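Local coordinates for protein flavoredoxin (Desulfovibrio vulgaris str. 'Miyazaki F', PDB 2D5M) that binds flavin mononucleotide and, as a flavoprotein of the flavin reductase-like family, probably transfers electrons, at residues P102-D107 with I138-V143. Numbering follows the deposited sequence.
Sequences PGEHVD and IMDVKV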
loop_
_atom_site.group_PDB
_atom_site.type_symbol
_atom_site.label_atom_id
_atom_site.label_comp_id
_atom_site.label_asym_id
_atom_site.label_seq_id
_atom_site.Cartn_x
_atom_site.Cartn_y
_atom_site.Cartn_z
ATOM N N PRO A 102 -3.752 23.162 10.419
ATOM C CA PRO A 102 -2.285 23.121 10.501
ATOM C C PRO A 102 -1.796 21.942 11.327
ATOM O O PRO A 102 -2.319 21.655 12.410
ATOM C CB PRO A 102 -1.904 24.444 11.162
ATOM C CG PRO A 102 -3.117 25.257 11.117
ATOM C CD PRO A 102 -4.302 24.398 11.004
ATOM N N GLY A 103 -0.766 21.252 10.841
ATOM C CA GLY A 103 -0.070 20.265 11.625
ATOM C C GLY A 103 0.446 20.835 12.925
ATOM O O GLY A 103 0.809 22.001 13.001
ATOM N N GLU A 104 0.455 19.976 13.937
ATOM C CA GLU A 104 0.996 20.363 15.247
ATOM C C GLU A 104 2.489 20.187 15.300
ATOM O O GLU A 104 3.140 20.838 16.149
ATOM C CB GLU A 104 0.268 19.561 16.345
ATOM C CG GLU A 104 -1.213 19.983 16.412
ATOM C CD GLU A 104 -1.966 19.165 17.459
ATOM O OE1 GLU A 104 -1.655 17.922 17.524
ATOM O OE2 GLU A 104 -2.804 19.678 18.243
ATOM N N HIS A 105 3.043 19.286 14.488
ATOM C CA HIS A 105 4.426 18.893 14.539
ATOM C C HIS A 105 5.200 19.252 13.268
ATOM O O HIS A 105 6.427 19.276 13.292
ATOM C CB HIS A 105 4.552 17.379 14.790
ATOM C CG HIS A 105 3.860 16.946 16.034
ATOM N ND1 HIS A 105 4.433 16.970 17.269
ATOM C CD2 HIS A 105 2.562 16.510 16.190
ATOM C CE1 HIS A 105 3.500 16.542 18.121
ATOM N NE2 HIS A 105 2.372 16.265 17.514
ATOM N N VAL A 106 4.503 19.453 12.154
ATOM C CA VAL A 106 5.158 19.670 10.835
ATOM C C VAL A 106 4.430 20.819 10.130
ATOM O O VAL A 106 3.261 21.079 10.404
ATOM C CB VAL A 106 5.226 18.424 9.943
ATOM C CG1 VAL A 106 5.751 17.202 10.721
ATOM C CG2 VAL A 106 3.867 18.093 9.342
ATOM N N ASP A 107 5.192 21.397 9.211
ATOM C CA ASP A 107 4.750 22.575 8.439
ATOM C C ASP A 107 3.904 22.202 7.227
ATOM O O ASP A 107 4.335 22.341 6.059
ATOM C CB ASP A 107 5.975 23.356 8.011
ATOM C CG ASP A 107 5.625 24.693 7.397
ATOM O OD1 ASP A 107 4.491 25.190 7.623
ATOM O OD2 ASP A 107 6.524 25.242 6.712
ATOM N N ILE A 138 7.163 9.657 10.023
ATOM C CA ILE A 138 5.924 9.865 10.741
ATOM C C ILE A 138 6.221 10.460 12.108
ATOM O O ILE A 138 6.879 9.848 12.944
ATOM C CB ILE A 138 5.160 8.522 10.925
ATOM C CG1 ILE A 138 4.799 7.914 9.575
ATOM C CG2 ILE A 138 3.952 8.704 11.798
ATOM C CD1 ILE A 138 4.249 6.478 9.641
ATOM N N MET A 139 5.728 11.685 12.308
ATOM C CA MET A 139 5.901 12.418 13.546
ATOM C C MET A 139 4.720 12.246 14.467
ATOM O O MET A 139 4.868 12.362 15.710
ATOM C CB MET A 139 6.193 13.912 13.261
ATOM C CG MET A 139 7.298 14.152 12.276
ATOM S SD MET A 139 8.850 13.272 12.579
ATOM C CE MET A 139 9.369 14.084 14.067
ATOM N N ASP A 140 3.519 12.022 13.919
ATOM C CA ASP A 140 2.308 11.830 14.702
ATOM C C ASP A 140 1.261 11.238 13.817
ATOM O O ASP A 140 1.179 11.520 12.627
ATOM C CB ASP A 140 1.783 13.168 15.259
ATOM C CG ASP A 140 0.769 13.023 16.363
ATOM O OD1 ASP A 140 0.797 12.010 17.095
ATOM O OD2 ASP A 140 -0.063 13.928 16.552
ATOM N N VAL A 141 0.432 10.399 14.396
ATOM C CA VAL A 141 -0.790 9.881 13.783
ATOM C C VAL A 141 -1.967 10.311 14.673
ATOM O O VAL A 141 -1.975 10.032 15.873
ATOM C CB VAL A 141 -0.720 8.352 13.680
ATOM C CG1 VAL A 141 -2.051 7.844 13.097
ATOM C CG2 VAL A 141 0.492 7.885 12.894
ATOM N N LYS A 142 -2.916 11.015 14.096
ATOM C CA LYS A 142 -4.072 11.557 14.770
ATOM C C LYS A 142 -5.327 10.871 14.270
ATOM O O LYS A 142 -5.527 10.760 13.060
ATOM C CB LYS A 142 -4.209 13.082 14.552
ATOM C CG LYS A 142 -3.202 13.907 15.359
ATOM C CD LYS A 142 -3.617 15.377 15.295
ATOM C CE LYS A 142 -2.525 16.253 14.769
ATOM N NZ LYS A 142 -1.274 16.158 15.576
ATOM N N VAL A 143 -6.160 10.450 15.191
ATOM C CA VAL A 143 -7.402 9.713 14.824
ATOM C C VAL A 143 -8.539 10.281 15.611
ATOM O O VAL A 143 -8.444 10.537 16.804
ATOM C CB VAL A 143 -7.199 8.222 15.075
ATOM C CG1 VAL A 143 -8.490 7.466 14.736
ATOM C CG2 VAL A 143 -6.039 7.653 14.271
#
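Bends at chi3 and chi4 (-58°) of Lys142 turn its ammonium toward Glu104, whose side chain reaches out nearly straight beyond CG. Lys142 NZ donates to Glu104 OE1 at 2.7 Å, approaching from the anti side and tilted 31° out of the carboxylate plane. The same nitrogen lies 2.7 Å from Asp140 OD2 and uses that oxygen's anti lone pair. With Glu119 OE2 as a further salt-bridge partner, three carboxylates grip one ammonium, which probably offsets the repulsion between Glu104 OE1 and Asp140 OD2, 4.4 Å apart. The cluster joins the loop between strands 100-102 and 109-111 to strand 133-144 of the large antiparallel sheet. Here Met139 and Asp140, their CB atoms directed toward the loop, both face Glu119 of the neighbouring strand 116-126 in a classic beta bulge, and Glu119 also ties in the loop by accepting hydrogen bonds from the backbone N atoms of Glu104 and His105. The His105 ring stands steeply against the Asp140 carboxylate, their planes 71° apart, with its CD2 3.6 Å from Asp140 CB. Separately, Val106 CG1 packs on Met139 CG at 3.8 Å. The other carboxylate oxygen of Asp140, OD1, hydrogen-bonds Ser4 OG of the second subunit, while Lys142 and Val143 carry the sheet across that interface in an antiparallel ladder.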